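Local coordinates for Ras-associated and pleckstrin homology domains-containing protein 1 (Homo sapiens, PDB 4GN1), which mediates localized membrane signals, is implicated in regulating lamellipodial dynamics, targets EVL and VASP to the leading edge and negatively regulates cell adhesion, at residues Asn193-Pro198 / Ile217-Cys222; Val185-Asp190 / Arg226-Trp231; Gln189-Lys194 / Asp200-Leu205; Leu140-Asp143 / Trp148-Arg151. All coordinates share one frame; numbering follows the deposited sequence.

How the interactions relate
From the N terminus, the first contact to close is interaction 4, which pairs strands 135-141 and 148-156 of the hairpin that opens the PH domain. The other three start close together, at 185-190, 189-194 and 193-198. Interaction 3 closes first, tying the short helix 191-194 to strand 202-206. Interaction 1 starts from the same stretch but closes later, on strand 218-221; its touching residues, 195-198 with 219-221, cross those of interaction 3, 191-192 with 200-204. Interaction 2 spans both, ending on the C-terminal helix of the PH fold, 225-240. Interactions 1 and 3 share N193 and K194, while interactions 2 and 3 share Q189 and D190. Side chains of interaction 1 also touch W148 and K141 of interaction 4.

Interaction 1. Residues Asn193-Pro198 / Ile217-Cys222; sequences NKYKAP and IKYLCC
The rings of Y195 and Y219 meet as a tilted edge-to-face pair, with the edge of Y219 turned to the face of Y195. Their centroids lie 4.9 Å apart and their planes are inclined by 52°. The nearest carbons are Y195 CE2 and Y219 CE1, at 3.7 Å. Y195 is the first residue beyond helix 191-194, and its ring leans against strand 218-221 of the PH domain, while CG of its neighbour K194 rests 3.7 Å above one face of the same ring, toward the rim. Further along, the chain brings A197 and P198 beside C221. Here C221 holds SG anti to its backbone N (chi1 -177°), which turns the sulfur to the proline: P198 CG is 3.6 Å from C221 SG, and P198 CD is 3.9 Å away. The methyl of A197 is more distant, with CB 4.4 Å from the same C221 SG. W148 also packs on A197, P198 and C221. By contrast, the helix-end side is exposed. There K196 swings back and its NZ donates to N193 O over 2.8 Å, in the carbonyl plane and on a lone pair, within its own segment. Across the two segments no clear hydrogen bond forms, so that, as far as the geometry decides, ring-ring and sulfur-to-carbon packing make up the contact.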
# COMPACT_ATOMS: atom_id res chain seq x y z
N ASN A 193 9.53 -14.60 -10.89
CA ASN A 193 10.60 -14.60 -11.87
C ASN A 193 11.79 -13.67 -11.55
O ASN A 193 12.94 -14.12 -11.51
CB ASN A 193 10.03 -14.27 -13.24
CG ASN A 193 9.08 -15.34 -13.75
OD1 ASN A 193 9.38 -16.53 -13.71
ND2 ASN A 193 7.94 -14.91 -14.27
N LYS A 194 11.51 -12.39 -11.32
CA LYS A 194 12.55 -11.37 -11.14
C LYS A 194 13.43 -11.57 -9.89
O LYS A 194 14.63 -11.29 -9.93
CB LYS A 194 11.97 -9.94 -11.19
CG LYS A 194 12.96 -8.83 -10.84
CD LYS A 194 12.57 -7.47 -11.39
CE LYS A 194 13.80 -6.57 -11.55
NZ LYS A 194 14.92 -7.22 -12.30
N TYR A 195 12.85 -12.07 -8.79
CA TYR A 195 13.62 -12.29 -7.56
C TYR A 195 13.57 -13.72 -7.05
O TYR A 195 14.02 -14.01 -5.93
CB TYR A 195 13.19 -11.30 -6.46
CG TYR A 195 13.61 -9.87 -6.74
CD1 TYR A 195 14.96 -9.52 -6.75
CD2 TYR A 195 12.66 -8.88 -7.01
CE1 TYR A 195 15.36 -8.21 -7.02
CE2 TYR A 195 13.05 -7.56 -7.27
CZ TYR A 195 14.40 -7.23 -7.27
OH TYR A 195 14.81 -5.94 -7.54
N LYS A 196 13.03 -14.62 -7.86
CA LYS A 196 12.87 -16.05 -7.51
C LYS A 196 12.10 -16.25 -6.20
O LYS A 196 12.39 -17.13 -5.41
CB LYS A 196 14.23 -16.79 -7.53
CG LYS A 196 14.98 -16.68 -8.86
CD LYS A 196 14.03 -16.71 -10.05
CE LYS A 196 14.72 -16.99 -11.38
NZ LYS A 196 13.83 -16.61 -12.52
N ALA A 197 11.10 -15.38 -6.02
CA ALA A 197 10.16 -15.44 -4.91
C ALA A 197 9.44 -16.78 -4.87
O ALA A 197 9.12 -17.36 -5.92
CB ALA A 197 9.15 -14.31 -5.04
N PRO A 198 9.19 -17.30 -3.66
CA PRO A 198 8.43 -18.55 -3.48
C PRO A 198 6.98 -18.47 -3.94
O PRO A 198 6.40 -19.49 -4.26
CB PRO A 198 8.52 -18.81 -1.97
CG PRO A 198 8.89 -17.50 -1.38
CD PRO A 198 9.75 -16.82 -2.39
N ILE A 217 15.86 -1.54 0.67
CA ILE A 217 14.57 -1.96 0.21
C ILE A 217 14.32 -3.32 0.87
O ILE A 217 15.19 -4.17 0.83
CB ILE A 217 14.55 -2.10 -1.33
CG1 ILE A 217 14.96 -0.76 -2.00
CG2 ILE A 217 13.18 -2.54 -1.79
CD1 ILE A 217 15.22 -0.81 -3.49
N LYS A 218 13.15 -3.49 1.49
CA LYS A 218 12.76 -4.75 2.12
C LYS A 218 11.73 -5.48 1.26
O LYS A 218 10.73 -4.89 0.84
CB LYS A 218 12.17 -4.47 3.49
CG LYS A 218 13.13 -3.80 4.45
CD LYS A 218 14.28 -4.73 4.75
CE LYS A 218 15.21 -4.17 5.82
NZ LYS A 218 16.52 -4.86 5.73
N TYR A 219 11.99 -6.76 1.00
CA TYR A 219 11.10 -7.59 0.18
C TYR A 219 10.45 -8.71 0.97
O TYR A 219 11.15 -9.50 1.59
CB TYR A 219 11.87 -8.19 -0.97
CG TYR A 219 12.51 -7.19 -1.89
CD1 TYR A 219 11.92 -6.87 -3.08
CD2 TYR A 219 13.73 -6.59 -1.56
CE1 TYR A 219 12.51 -5.98 -3.95
CE2 TYR A 219 14.33 -5.69 -2.42
CZ TYR A 219 13.71 -5.38 -3.61
OH TYR A 219 14.25 -4.49 -4.49
N LEU A 220 9.13 -8.78 0.93
CA LEU A 220 8.39 -9.79 1.67
C LEU A 220 7.49 -10.61 0.74
O LEU A 220 6.90 -10.06 -0.20
CB LEU A 220 7.56 -9.14 2.77
CG LEU A 220 8.35 -8.42 3.86
CD1 LEU A 220 7.46 -7.58 4.77
CD2 LEU A 220 9.16 -9.42 4.66
N CYS A 221 7.39 -11.90 1.01
CA CYS A 221 6.55 -12.80 0.21
C CYS A 221 5.57 -13.54 1.11
O CYS A 221 5.95 -14.08 2.16
CB CYS A 221 7.41 -13.81 -0.56
SG CYS A 221 6.46 -14.90 -1.63
N CYS A 222 4.31 -13.58 0.69
CA CYS A 222 3.27 -14.16 1.50
C CYS A 222 2.84 -15.49 0.92
O CYS A 222 3.03 -15.74 -0.28
CB CYS A 222 2.09 -13.21 1.58
SG CYS A 222 2.53 -11.59 2.23

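Interaction 2. Residues Val185-Asp190 / Arg226-Trp231; sequences VYYGQD and RTLHQW
Y187 reaches out from strand 184-188 and lays one edge of its ring against L228 of helix 225-240: CE1 of Y187 is 4.2 Å from L228 CG, and CD1 of Y187 is 4.2 Å from L228 CD2. The leucine comes in near the plane of the ring, not over a face. Its CG stands anti to the backbone N (chi1 178°), which carries both methyls off the helix toward the strands. Beyond the leucine, the phenol end of Y187 passes H229, whose CD2 is 4.3 Å from Y187 OH. This is the C-terminal helix of the PH fold, which closes one end of the strand barrel, and L228 lies on its barrel side, where it also touches L203 and Y201. V232, one turn further on, meets the Y187 side chain too. At the base of the tyrosine, Q189 folds back and its NE2 gives a weak hydrogen bond to Y187 O, 3.4 Å long. At the start of the helix segment, R226 NH2 bonds N100 O, and the guanidinium makes a cation-pi contact with Y101.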
# COMPACT_ATOMS: atom_id res chain seq x y z
N VAL A 185 4.56 1.38 1.06
CA VAL A 185 4.42 -0.04 0.84
C VAL A 185 3.93 -0.21 -0.59
O VAL A 185 3.12 0.59 -1.06
CB VAL A 185 3.53 -0.74 1.93
CG1 VAL A 185 2.11 -0.18 2.01
CG2 VAL A 185 3.46 -2.23 1.68
N TYR A 186 4.44 -1.22 -1.27
CA TYR A 186 4.17 -1.42 -2.70
C TYR A 186 3.80 -2.88 -2.88
O TYR A 186 4.08 -3.70 -2.00
CB TYR A 186 5.42 -1.12 -3.53
CG TYR A 186 6.04 0.24 -3.24
CD1 TYR A 186 6.67 0.48 -2.03
CD2 TYR A 186 5.99 1.28 -4.18
CE1 TYR A 186 7.22 1.71 -1.75
CE2 TYR A 186 6.54 2.53 -3.91
CZ TYR A 186 7.16 2.73 -2.68
OH TYR A 186 7.74 3.95 -2.37
N TYR A 187 3.18 -3.19 -4.02
CA TYR A 187 3.08 -4.57 -4.52
C TYR A 187 4.17 -4.81 -5.53
O TYR A 187 4.38 -3.98 -6.42
CB TYR A 187 1.76 -4.82 -5.20
CG TYR A 187 0.54 -4.67 -4.33
CD1 TYR A 187 0.20 -5.65 -3.39
CD2 TYR A 187 -0.30 -3.54 -4.45
CE1 TYR A 187 -0.93 -5.52 -2.60
CE2 TYR A 187 -1.43 -3.41 -3.65
CZ TYR A 187 -1.74 -4.39 -2.73
OH TYR A 187 -2.85 -4.26 -1.93
N GLY A 188 4.86 -5.94 -5.42
CA GLY A 188 5.82 -6.37 -6.42
C GLY A 188 5.11 -7.08 -7.55
O GLY A 188 4.10 -7.75 -7.32
N GLN A 189 5.63 -6.92 -8.77
CA GLN A 189 5.02 -7.51 -9.97
C GLN A 189 5.89 -8.61 -10.51
O GLN A 189 7.02 -8.35 -10.96
CB GLN A 189 4.81 -6.45 -11.06
CG GLN A 189 3.79 -5.38 -10.70
CD GLN A 189 2.62 -5.99 -9.93
OE1 GLN A 189 1.96 -6.94 -10.39
NE2 GLN A 189 2.38 -5.46 -8.72
N ASP A 190 5.37 -9.84 -10.45
CA ASP A 190 6.05 -10.98 -11.05
C ASP A 190 7.41 -11.26 -10.38
O ASP A 190 8.42 -11.52 -11.03
CB ASP A 190 6.19 -10.78 -12.56
CG ASP A 190 6.69 -12.03 -13.27
OD1 ASP A 190 7.55 -11.90 -14.17
OD2 ASP A 190 6.26 -13.15 -12.91
N ARG A 226 -4.64 -13.63 0.55
CA ARG A 226 -5.24 -13.20 1.80
C ARG A 226 -4.20 -12.60 2.74
O ARG A 226 -4.36 -11.48 3.24
CB ARG A 226 -5.94 -14.41 2.46
CG ARG A 226 -6.94 -14.08 3.55
CD ARG A 226 -8.19 -13.37 3.01
NE ARG A 226 -9.10 -13.03 4.11
CZ ARG A 226 -9.04 -11.90 4.82
NH1 ARG A 226 -8.12 -10.97 4.56
NH2 ARG A 226 -9.91 -11.70 5.81
N THR A 227 -3.12 -13.35 2.99
CA THR A 227 -2.03 -12.88 3.86
C THR A 227 -1.45 -11.58 3.30
O THR A 227 -1.21 -10.63 4.04
CB THR A 227 -0.89 -13.93 3.99
OG1 THR A 227 -1.46 -15.22 4.22
CG2 THR A 227 0.05 -13.58 5.15
N LEU A 228 -1.25 -11.54 1.98
CA LEU A 228 -0.83 -10.33 1.31
C LEU A 228 -1.76 -9.15 1.64
O LEU A 228 -1.29 -8.08 2.02
CB LEU A 228 -0.70 -10.54 -0.20
CG LEU A 228 -0.32 -9.34 -1.07
CD1 LEU A 228 1.05 -8.77 -0.68
CD2 LEU A 228 -0.36 -9.71 -2.55
N HIS A 229 -3.08 -9.37 1.54
CA HIS A 229 -4.05 -8.30 1.78
C HIS A 229 -4.09 -7.84 3.21
O HIS A 229 -4.11 -6.62 3.49
CB HIS A 229 -5.43 -8.67 1.26
CG HIS A 229 -5.53 -8.67 -0.26
ND1 HIS A 229 -6.48 -9.35 -0.93
CD2 HIS A 229 -4.72 -8.07 -1.23
CE1 HIS A 229 -6.30 -9.19 -2.25
NE2 HIS A 229 -5.22 -8.40 -2.43
N GLN A 230 -4.06 -8.78 4.14
CA GLN A 230 -4.05 -8.42 5.55
C GLN A 230 -2.82 -7.58 5.90
O GLN A 230 -2.93 -6.53 6.54
CB GLN A 230 -4.17 -9.68 6.41
CG GLN A 230 -5.58 -10.27 6.41
CD GLN A 230 -5.71 -11.60 7.17
OE1 GLN A 230 -6.55 -12.43 6.83
NE2 GLN A 230 -4.89 -11.81 8.20
N TRP A 231 -1.65 -8.03 5.44
CA TRP A 231 -0.40 -7.32 5.75
C TRP A 231 -0.29 -5.92 5.21
O TRP A 231 0.08 -4.98 5.94
CB TRP A 231 0.82 -8.16 5.37
CG TRP A 231 1.22 -9.13 6.45
CD1 TRP A 231 0.97 -10.49 6.51
CD2 TRP A 231 1.94 -8.82 7.68
NE1 TRP A 231 1.49 -11.03 7.65
CE2 TRP A 231 2.08 -10.08 8.40
CE3 TRP A 231 2.48 -7.67 8.24
CZ2 TRP A 231 2.72 -10.17 9.62
CZ3 TRP A 231 3.13 -7.77 9.48
CH2 TRP A 231 3.25 -9.00 10.15

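Interaction 3. Residues Gln189-Lys194 / Asp200-Leu205; sequences QDYRNK and DYCLVL
D200 takes up the first turn of helix 191-194 with one carboxylate oxygen: R192 N donates to D200 OD1 over 3.3 Å, meeting it from above the carboxylate plane. The helix sits in the connection between strands 184-188 and 202-206 of the PH domain. A water accepts from Y191 N at 2.7 Å and lies within hydrogen-bonding distance of D200 O and OD1; it has more acceptors around it than protons. R192 crosses the carboxylate with CB and CG, but its guanidinium, turned 86° to it, makes no salt bridge. D190 OD2 is a like charge 4.3 Å from D200 OD1; the D190 carboxylate is engaged by N193, whose ND2 donates to D190 OD1 over 3.0 Å. Y201 centres an inverse gamma turn, and its side chain packs on V225 and L228 of helix 225-240. With C202 the chain returns to the tyrosine: its SG lies 3.6 Å from Y191 CB and oblique to the ring. L203 turns away to L220 and I235, and V204 turns back. Y191, a tyrosine phosphorylated by ABL1 but unmodified here, has its ring buried, and its hydroxyl bonds L56 O of the Ras-associating part. Beside that hydroxyl, V204 CG2 touches the ring edge, 3.5 Å from Y191 CE2.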
# COMPACT_ATOMS: atom_id res chain seq x y z
N GLN A 189 5.63 -6.92 -8.77
CA GLN A 189 5.02 -7.51 -9.97
C GLN A 189 5.89 -8.61 -10.51
O GLN A 189 7.02 -8.35 -10.96
CB GLN A 189 4.81 -6.45 -11.06
CG GLN A 189 3.79 -5.38 -10.70
CD GLN A 189 2.62 -5.99 -9.93
OE1 GLN A 189 1.96 -6.94 -10.39
NE2 GLN A 189 2.38 -5.46 -8.72
N ASP A 190 5.37 -9.84 -10.45
CA ASP A 190 6.05 -10.98 -11.05
C ASP A 190 7.41 -11.26 -10.38
O ASP A 190 8.42 -11.52 -11.03
CB ASP A 190 6.19 -10.78 -12.56
CG ASP A 190 6.69 -12.03 -13.27
OD1 ASP A 190 7.55 -11.90 -14.17
OD2 ASP A 190 6.26 -13.15 -12.91
N TYR A 191 7.42 -11.20 -9.06
CA TYR A 191 8.64 -11.41 -8.29
C TYR A 191 9.07 -12.88 -8.30
O TYR A 191 10.25 -13.20 -8.08
CB TYR A 191 8.47 -10.83 -6.87
CG TYR A 191 8.77 -9.35 -6.78
CD1 TYR A 191 8.88 -8.58 -7.94
CD2 TYR A 191 8.93 -8.71 -5.54
CE1 TYR A 191 9.18 -7.23 -7.87
CE2 TYR A 191 9.21 -7.36 -5.45
CZ TYR A 191 9.34 -6.62 -6.61
OH TYR A 191 9.62 -5.27 -6.56
N ARG A 192 8.09 -13.75 -8.57
CA ARG A 192 8.33 -15.15 -8.89
C ARG A 192 9.55 -15.31 -9.77
O ARG A 192 10.48 -16.04 -9.45
CB ARG A 192 7.12 -15.71 -9.63
CG ARG A 192 6.24 -16.62 -8.80
CD ARG A 192 7.01 -17.86 -8.42
NE ARG A 192 6.18 -19.04 -8.60
CZ ARG A 192 6.55 -20.28 -8.30
NH1 ARG A 192 7.75 -20.55 -7.79
NH2 ARG A 192 5.70 -21.27 -8.52
N ASN A 193 9.53 -14.60 -10.89
CA ASN A 193 10.60 -14.60 -11.87
C ASN A 193 11.79 -13.67 -11.55
O ASN A 193 12.94 -14.12 -11.51
CB ASN A 193 10.03 -14.27 -13.24
CG ASN A 193 9.08 -15.34 -13.75
OD1 ASN A 193 9.38 -16.53 -13.71
ND2 ASN A 193 7.94 -14.91 -14.27
N LYS A 194 11.51 -12.39 -11.32
CA LYS A 194 12.55 -11.37 -11.14
C LYS A 194 13.43 -11.57 -9.89
O LYS A 194 14.63 -11.29 -9.93
CB LYS A 194 11.97 -9.94 -11.19
CG LYS A 194 12.96 -8.83 -10.84
CD LYS A 194 12.57 -7.47 -11.39
CE LYS A 194 13.80 -6.57 -11.55
NZ LYS A 194 14.92 -7.22 -12.30
N ASP A 200 3.94 -15.35 -5.91
CA ASP A 200 3.71 -14.01 -6.43
C ASP A 200 3.10 -12.99 -5.46
O ASP A 200 2.97 -11.79 -5.79
CB ASP A 200 2.90 -14.08 -7.71
CG ASP A 200 3.77 -13.92 -8.95
OD1 ASP A 200 4.86 -13.28 -8.87
OD2 ASP A 200 3.34 -14.45 -10.01
N TYR A 201 2.73 -13.43 -4.26
CA TYR A 201 2.11 -12.52 -3.31
C TYR A 201 3.17 -11.74 -2.49
O TYR A 201 3.50 -12.11 -1.36
CB TYR A 201 1.09 -13.26 -2.46
CG TYR A 201 0.22 -14.15 -3.30
CD1 TYR A 201 -0.69 -13.60 -4.21
CD2 TYR A 201 0.31 -15.55 -3.21
CE1 TYR A 201 -1.49 -14.41 -5.00
CE2 TYR A 201 -0.50 -16.36 -4.00
CZ TYR A 201 -1.40 -15.79 -4.90
OH TYR A 201 -2.22 -16.56 -5.70
N CYS A 202 3.69 -10.68 -3.11
CA CYS A 202 4.83 -9.93 -2.59
C CYS A 202 4.54 -8.47 -2.28
O CYS A 202 3.95 -7.75 -3.10
CB CYS A 202 5.99 -9.98 -3.58
SG CYS A 202 6.82 -11.56 -3.73
N LEU A 203 4.99 -8.03 -1.11
CA LEU A 203 4.98 -6.60 -0.75
C LEU A 203 6.41 -6.04 -0.54
O LEU A 203 7.33 -6.78 -0.18
CB LEU A 203 4.11 -6.35 0.47
CG LEU A 203 4.56 -6.97 1.80
CD1 LEU A 203 4.00 -6.13 2.95
CD2 LEU A 203 4.11 -8.41 1.94
N VAL A 204 6.59 -4.74 -0.78
CA VAL A 204 7.90 -4.11 -0.75
C VAL A 204 7.75 -2.85 0.07
O VAL A 204 6.78 -2.11 -0.09
CB VAL A 204 8.42 -3.73 -2.17
CG1 VAL A 204 9.81 -3.09 -2.10
CG2 VAL A 204 8.48 -4.93 -3.10
N LEU A 205 8.71 -2.65 0.97
CA LEU A 205 8.78 -1.43 1.79
C LEU A 205 10.08 -0.69 1.47
O LEU A 205 11.16 -1.28 1.47
CB LEU A 205 8.71 -1.78 3.27
CG LEU A 205 7.55 -2.67 3.68
CD1 LEU A 205 8.01 -3.58 4.79
CD2 LEU A 205 6.38 -1.85 4.17
O HOH W 1 5.13 -10.76 -7.63

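Interaction 4. Residues Leu140-Asp143 / Trp148-Arg151; sequences LKDD and WKKR
K141 lies across the indole of W148, with its CB 3.6 Å above the centre of the six-membered ring and only 5° off the normal, a clear CH-pi contact. With CG anti to the backbone N (chi1 -166°), the chain continues over the ring until CD comes 4.0 Å from W148 CZ2. Alongside, the backbones of this hairpin exchange two bonds: L140 N donates to K149 O at 2.9 Å, and K149 N to L140 O at 3.2 Å; the second bond is the longer and more bent. K141 N bonds Y219 O of strand 218-221. Beyond the ring K141 bends, so that NZ reaches D142 O at 3.1 Å and also bonds K145 O, which ties the lysine to the turn, while its charge makes a cation-pi contact with Y219. The indole NE1 of W148 is satisfied by Y195 O. D142 OD2 bonds S147 OG, and K149 crosses the same carboxylate with CE 3.9 Å from D142 OD1, making no salt bridge. R151 NH1 is held by G166 O. Basic residues of this first hairpin often bind phosphoinositides in PH domains. Here the ammonium of K141 is already engaged by two carbonyls and the Y219 ring.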
# COMPACT_ATOMS: atom_id res chain seq x y z
N LEU A 140 11.40 -13.55 3.68
CA LEU A 140 12.21 -12.35 3.56
C LEU A 140 13.37 -12.60 2.61
O LEU A 140 14.26 -13.38 2.92
CB LEU A 140 12.78 -11.93 4.92
CG LEU A 140 13.78 -10.76 4.96
CD1 LEU A 140 13.11 -9.46 4.55
CD2 LEU A 140 14.42 -10.61 6.33
N LYS A 141 13.38 -11.91 1.47
CA LYS A 141 14.53 -11.93 0.58
C LYS A 141 15.87 -11.52 1.29
O LYS A 141 15.92 -10.56 2.07
CB LYS A 141 14.28 -11.06 -0.66
CG LYS A 141 15.27 -11.30 -1.78
CD LYS A 141 15.01 -10.48 -3.05
CE LYS A 141 15.84 -9.19 -3.11
NZ LYS A 141 17.31 -9.44 -3.13
N ASP A 142 16.93 -12.27 1.00
CA ASP A 142 18.28 -11.93 1.46
C ASP A 142 18.75 -10.63 0.83
O ASP A 142 18.38 -10.35 -0.32
CB ASP A 142 19.25 -13.05 1.09
CG ASP A 142 19.03 -14.29 1.91
OD1 ASP A 142 18.98 -14.15 3.16
OD2 ASP A 142 18.91 -15.39 1.33
N ASP A 143 19.53 -9.83 1.56
CA ASP A 143 20.08 -8.59 0.97
C ASP A 143 20.88 -8.87 -0.32
O ASP A 143 21.78 -9.71 -0.34
CB ASP A 143 20.93 -7.81 1.98
CG ASP A 143 20.10 -7.15 3.08
OD1 ASP A 143 18.86 -7.08 2.95
OD2 ASP A 143 20.71 -6.68 4.08
N TRP A 148 15.37 -16.65 -0.43
CA TRP A 148 14.42 -16.22 0.61
C TRP A 148 14.45 -17.11 1.81
O TRP A 148 14.93 -18.23 1.75
CB TRP A 148 13.01 -16.23 0.07
CG TRP A 148 12.84 -15.40 -1.17
CD1 TRP A 148 13.36 -15.65 -2.44
CD2 TRP A 148 12.08 -14.14 -1.30
NE1 TRP A 148 12.98 -14.66 -3.33
CE2 TRP A 148 12.22 -13.72 -2.70
CE3 TRP A 148 11.32 -13.35 -0.42
CZ2 TRP A 148 11.62 -12.55 -3.18
CZ3 TRP A 148 10.73 -12.18 -0.92
CH2 TRP A 148 10.87 -11.80 -2.26
N LYS A 149 13.94 -16.61 2.93
CA LYS A 149 13.92 -17.33 4.20
C LYS A 149 12.67 -17.00 5.01
O LYS A 149 12.36 -15.83 5.24
CB LYS A 149 15.15 -16.97 5.05
CG LYS A 149 16.49 -17.39 4.45
CD LYS A 149 17.57 -17.37 5.51
CE LYS A 149 18.94 -17.59 4.90
NZ LYS A 149 19.93 -17.76 5.99
N LYS A 150 11.97 -18.03 5.47
CA LYS A 150 10.85 -17.86 6.39
C LYS A 150 11.33 -17.24 7.70
O LYS A 150 12.29 -17.71 8.29
CB LYS A 150 10.15 -19.20 6.63
CG LYS A 150 9.10 -19.53 5.57
CD LYS A 150 8.44 -20.88 5.80
CE LYS A 150 6.91 -20.78 5.83
NZ LYS A 150 6.32 -19.73 4.94
N ARG A 151 10.68 -16.15 8.10
CA ARG A 151 10.84 -15.55 9.43
C ARG A 151 9.44 -15.20 9.95
O ARG A 151 8.54 -14.93 9.15
CB ARG A 151 11.68 -14.26 9.41
CG ARG A 151 13.04 -14.28 8.71
CD ARG A 151 14.13 -14.94 9.55
NE ARG A 151 15.46 -14.82 8.93
CZ ARG A 151 16.48 -15.66 9.15
NH1 ARG A 151 16.34 -16.71 9.94
NH2 ARG A 151 17.65 -15.46 8.54